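Local coordinates for pyruvate kinase (Toxoplasma gondii, PDB 3GG8), which catalyses the last step of glycolysis, transferring the phosphoryl group of phosphoenolpyruvate to ADP to give pyruvate and ATP, at residues V55-F69 with A87-D101. Numbering follows the deposited sequence.
Sequences VKMIDAGMNVCRLNF and AMKQRPEARLAILLD
Arg66 and Asp101 form a salt bridge inside the eight-stranded parallel (beta/alpha)8 barrel, between strands 62-68 and 97-101 of one beta-alpha-beta unit. Arg66, extended from CG to NE, spends both NE and NH2 on a single oxygen: NE lies 2.8 Å from Asp101 OD2, which both nitrogens meet from the same face of a carboxylate turned 74° from the guanidinium plane. Lys255 forms a second salt bridge to OD2. A water bridges Asp101 OD1 and Asn68 OD1, the latter also bonded to the backbone N of Ser70.

At the far end, Arg91 grips Asp59 differently, with one nitrogen to each oxygen. Arg91 NE lies 2.8 Å from Asp59 OD1, both Asp59 oxygens use their syn lone pairs, and the carboxylate and guanidinium planes are only 8° apart. Val55 CG1, swung opposite the backbone N (chi1 166°), is thereby placed over one face of this guanidinium, toward its rim, while Arg91 NH1 also donates to the carbonyl of Gln90.

Between these pairs the strands exchange six backbone hydrogen bonds, from Ala97 N to Asn63 O through Phe69 N to Asp101 O. In the outer, helical layer of the barrel, helix 51-60 packs on the end of helix 74-90 and the following loop: Ile58 CG2 meets Ala94 CB at 3.8 Å, and its CG1 and CD1 both touch Leu96 CD1. Near Asp101, Leu100 CG sits off-centre over the Phe69 ring, 4.2 Å from its centroid.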
# COMPACT_ATOMS: atom_id res chain seq x y z
N VAL C 55 9.02 14.10 -46.03
CA VAL C 55 9.70 15.04 -45.15
C VAL C 55 8.70 15.75 -44.22
O VAL C 55 8.91 15.79 -43.00
CB VAL C 55 10.54 16.06 -45.95
CG1 VAL C 55 10.96 17.22 -45.06
CG2 VAL C 55 11.76 15.37 -46.53
N LYS C 56 7.61 16.28 -44.79
CA LYS C 56 6.54 16.91 -44.00
C LYS C 56 5.94 15.95 -42.98
O LYS C 56 5.49 16.37 -41.92
CB LYS C 56 5.45 17.44 -44.92
CG LYS C 56 5.84 18.70 -45.67
CD LYS C 56 4.74 19.17 -46.59
CE LYS C 56 5.23 20.33 -47.44
NZ LYS C 56 4.14 20.91 -48.26
N MET C 57 5.94 14.67 -43.31
CA MET C 57 5.44 13.64 -42.41
C MET C 57 6.41 13.35 -41.28
O MET C 57 5.98 13.10 -40.16
CB MET C 57 5.08 12.38 -43.17
CG MET C 57 3.76 12.54 -43.88
SD MET C 57 3.47 11.27 -45.10
CE MET C 57 3.15 9.84 -44.09
N ILE C 58 7.71 13.39 -41.56
CA ILE C 58 8.70 13.29 -40.50
C ILE C 58 8.48 14.42 -39.49
O ILE C 58 8.41 14.15 -38.28
CB ILE C 58 10.14 13.36 -41.03
CG1 ILE C 58 10.47 12.14 -41.90
CG2 ILE C 58 11.13 13.51 -39.85
CD1 ILE C 58 11.76 12.28 -42.66
N ASP C 59 8.38 15.66 -39.97
CA ASP C 59 8.20 16.83 -39.07
C ASP C 59 6.93 16.68 -38.25
O ASP C 59 6.86 17.12 -37.12
CB ASP C 59 8.17 18.16 -39.83
CG ASP C 59 9.46 18.46 -40.57
OD1 ASP C 59 10.52 17.89 -40.21
OD2 ASP C 59 9.43 19.28 -41.52
N ALA C 60 5.93 16.02 -38.83
CA ALA C 60 4.62 15.87 -38.22
C ALA C 60 4.57 14.81 -37.11
O ALA C 60 3.66 14.82 -36.28
CB ALA C 60 3.59 15.57 -39.28
N GLY C 61 5.54 13.89 -37.11
CA GLY C 61 5.58 12.81 -36.13
C GLY C 61 5.79 11.38 -36.63
O GLY C 61 5.77 10.44 -35.83
N MET C 62 6.00 11.19 -37.93
CA MET C 62 6.24 9.83 -38.45
C MET C 62 7.55 9.25 -37.91
O MET C 62 8.59 9.89 -38.02
CB MET C 62 6.27 9.83 -39.99
CG MET C 62 6.73 8.50 -40.62
SD MET C 62 6.38 8.43 -42.38
CE MET C 62 7.70 9.45 -43.06
N ASN C 63 7.49 8.05 -37.32
CA ASN C 63 8.68 7.35 -36.82
C ASN C 63 8.95 6.05 -37.56
O ASN C 63 10.08 5.56 -37.59
CB ASN C 63 8.53 7.04 -35.32
CG ASN C 63 8.10 8.25 -34.51
OD1 ASN C 63 7.03 8.23 -33.90
ND2 ASN C 63 8.94 9.29 -34.48
N VAL C 64 7.89 5.46 -38.12
CA VAL C 64 8.01 4.17 -38.80
C VAL C 64 7.27 4.21 -40.12
O VAL C 64 6.15 4.75 -40.19
CB VAL C 64 7.44 3.00 -37.93
CG1 VAL C 64 7.60 1.64 -38.64
CG2 VAL C 64 8.08 2.98 -36.50
N CYS C 65 7.90 3.63 -41.15
CA CYS C 65 7.33 3.47 -42.48
C CYS C 65 6.95 2.01 -42.77
O CYS C 65 7.82 1.15 -42.91
CB CYS C 65 8.32 3.94 -43.55
SG CYS C 65 8.82 5.65 -43.31
N ARG C 66 5.64 1.79 -42.90
CA ARG C 66 5.06 0.51 -43.25
C ARG C 66 4.92 0.34 -44.77
O ARG C 66 4.28 1.16 -45.43
CB ARG C 66 3.67 0.37 -42.62
CG ARG C 66 2.87 -0.83 -43.12
CD ARG C 66 1.66 -1.04 -42.22
NE ARG C 66 0.81 -2.17 -42.61
CZ ARG C 66 -0.28 -2.06 -43.36
NH1 ARG C 66 -0.66 -0.86 -43.82
NH2 ARG C 66 -1.01 -3.14 -43.66
N LEU C 67 5.55 -0.70 -45.29
CA LEU C 67 5.36 -1.13 -46.66
C LEU C 67 4.36 -2.29 -46.66
O LEU C 67 4.66 -3.38 -46.18
CB LEU C 67 6.68 -1.63 -47.23
CG LEU C 67 7.95 -0.77 -47.09
CD1 LEU C 67 9.15 -1.57 -47.57
CD2 LEU C 67 7.79 0.56 -47.84
N ASN C 68 3.16 -2.02 -47.17
CA ASN C 68 2.13 -3.04 -47.29
C ASN C 68 2.31 -3.97 -48.50
O ASN C 68 1.88 -3.64 -49.61
CB ASN C 68 0.75 -2.41 -47.31
CG ASN C 68 -0.35 -3.44 -47.29
OD1 ASN C 68 -0.08 -4.65 -47.28
ND2 ASN C 68 -1.59 -2.99 -47.29
N PHE C 69 2.90 -5.15 -48.30
CA PHE C 69 3.12 -6.09 -49.41
C PHE C 69 1.90 -6.89 -49.87
O PHE C 69 2.07 -7.84 -50.67
CB PHE C 69 4.31 -7.01 -49.14
CG PHE C 69 5.64 -6.45 -49.58
CD1 PHE C 69 6.18 -5.33 -48.98
CD2 PHE C 69 6.35 -7.06 -50.63
CE1 PHE C 69 7.42 -4.81 -49.39
CE2 PHE C 69 7.59 -6.55 -51.05
CZ PHE C 69 8.12 -5.43 -50.41
N ALA C 87 14.22 11.43 -48.22
CA ALA C 87 13.61 12.21 -47.15
C ALA C 87 14.54 12.32 -45.93
O ALA C 87 14.71 13.40 -45.36
CB ALA C 87 12.27 11.61 -46.75
N MET C 88 15.14 11.20 -45.55
CA MET C 88 16.06 11.14 -44.42
C MET C 88 17.35 11.92 -44.68
O MET C 88 18.04 12.28 -43.73
CB MET C 88 16.39 9.69 -44.06
CG MET C 88 15.23 8.93 -43.39
SD MET C 88 15.64 7.20 -43.02
CE MET C 88 17.09 7.39 -41.99
N LYS C 89 17.67 12.18 -45.94
CA LYS C 89 18.84 12.99 -46.26
C LYS C 89 18.57 14.46 -45.94
O LYS C 89 19.48 15.20 -45.57
CB LYS C 89 19.27 12.81 -47.71
CG LYS C 89 20.14 11.58 -47.89
CD LYS C 89 20.24 11.16 -49.34
CE LYS C 89 21.30 10.08 -49.48
NZ LYS C 89 20.93 9.05 -50.49
N GLN C 90 17.30 14.84 -46.04
CA GLN C 90 16.84 16.19 -45.72
C GLN C 90 16.64 16.37 -44.22
O GLN C 90 16.62 17.49 -43.72
CB GLN C 90 15.54 16.49 -46.46
CG GLN C 90 15.65 16.39 -47.97
CD GLN C 90 14.58 17.18 -48.69
OE1 GLN C 90 14.02 18.13 -48.14
NE2 GLN C 90 14.29 16.79 -49.92
N ARG C 91 16.48 15.25 -43.51
CA ARG C 91 16.35 15.22 -42.06
C ARG C 91 17.36 14.22 -41.49
O ARG C 91 17.03 13.05 -41.25
CB ARG C 91 14.93 14.83 -41.65
CG ARG C 91 13.85 15.79 -42.12
CD ARG C 91 13.80 17.07 -41.29
NE ARG C 91 12.83 18.03 -41.82
CZ ARG C 91 13.09 18.94 -42.76
NH1 ARG C 91 14.30 19.02 -43.32
NH2 ARG C 91 12.14 19.77 -43.16
N PRO C 92 18.62 14.67 -41.30
CA PRO C 92 19.69 13.74 -40.91
C PRO C 92 19.55 13.25 -39.47
O PRO C 92 20.24 12.30 -39.08
CB PRO C 92 20.96 14.58 -41.06
CG PRO C 92 20.55 15.83 -41.77
CD PRO C 92 19.12 16.04 -41.44
N GLU C 93 18.66 13.86 -38.69
CA GLU C 93 18.48 13.43 -37.31
C GLU C 93 17.41 12.37 -37.13
O GLU C 93 17.39 11.69 -36.10
CB GLU C 93 18.24 14.63 -36.39
CG GLU C 93 19.54 15.35 -36.05
CD GLU C 93 19.33 16.67 -35.35
OE1 GLU C 93 18.21 16.91 -34.84
OE2 GLU C 93 20.30 17.46 -35.30
N ALA C 94 16.55 12.22 -38.13
CA ALA C 94 15.48 11.22 -38.10
C ALA C 94 16.00 9.86 -38.54
O ALA C 94 16.71 9.74 -39.55
CB ALA C 94 14.33 11.66 -38.97
N ARG C 95 15.66 8.83 -37.76
CA ARG C 95 16.12 7.47 -38.03
C ARG C 95 14.90 6.56 -38.15
O ARG C 95 14.72 5.63 -37.36
CB ARG C 95 17.06 6.98 -36.94
CG ARG C 95 18.32 7.80 -36.84
CD ARG C 95 19.14 7.71 -38.12
NE ARG C 95 20.44 8.36 -37.99
CZ ARG C 95 21.46 7.85 -37.32
NH1 ARG C 95 21.32 6.68 -36.69
NH2 ARG C 95 22.61 8.51 -37.25
N LEU C 96 14.08 6.87 -39.15
CA LEU C 96 12.85 6.17 -39.43
C LEU C 96 13.10 4.68 -39.60
O LEU C 96 14.06 4.28 -40.28
CB LEU C 96 12.25 6.71 -40.74
CG LEU C 96 11.74 8.14 -40.79
CD1 LEU C 96 11.49 8.54 -42.23
CD2 LEU C 96 10.47 8.27 -39.96
N ALA C 97 12.26 3.86 -38.98
CA ALA C 97 12.36 2.41 -39.21
C ALA C 97 11.47 2.04 -40.37
O ALA C 97 10.48 2.73 -40.66
CB ALA C 97 11.98 1.64 -37.96
N ILE C 98 11.83 0.95 -41.04
CA ILE C 98 11.07 0.41 -42.16
C ILE C 98 10.52 -0.96 -41.78
O ILE C 98 11.25 -1.84 -41.33
CB ILE C 98 11.94 0.38 -43.44
CG1 ILE C 98 12.40 1.81 -43.79
CG2 ILE C 98 11.17 -0.23 -44.61
CD1 ILE C 98 13.41 1.87 -44.93
N LEU C 99 9.19 -1.09 -41.89
CA LEU C 99 8.46 -2.30 -41.56
C LEU C 99 7.87 -2.92 -42.84
O LEU C 99 7.10 -2.25 -43.54
CB LEU C 99 7.35 -1.94 -40.54
CG LEU C 99 6.36 -2.97 -39.96
CD1 LEU C 99 6.21 -2.84 -38.44
CD2 LEU C 99 4.98 -2.89 -40.61
N LEU C 100 8.25 -4.16 -43.17
CA LEU C 100 7.59 -4.93 -44.24
C LEU C 100 6.36 -5.66 -43.67
O LEU C 100 6.48 -6.43 -42.73
CB LEU C 100 8.56 -5.94 -44.85
CG LEU C 100 8.25 -6.72 -46.13
CD1 LEU C 100 9.50 -7.40 -46.62
CD2 LEU C 100 7.15 -7.77 -45.94
N ASP C 101 5.18 -5.39 -44.22
CA ASP C 101 3.94 -6.04 -43.78
C ASP C 101 3.51 -7.06 -44.84
O ASP C 101 3.10 -6.68 -45.93
CB ASP C 101 2.84 -4.99 -43.52
CG ASP C 101 1.56 -5.60 -42.92
OD1 ASP C 101 1.21 -6.76 -43.26
OD2 ASP C 101 0.88 -4.91 -42.11
O HOH W 1 -0.25 -6.60 -45.35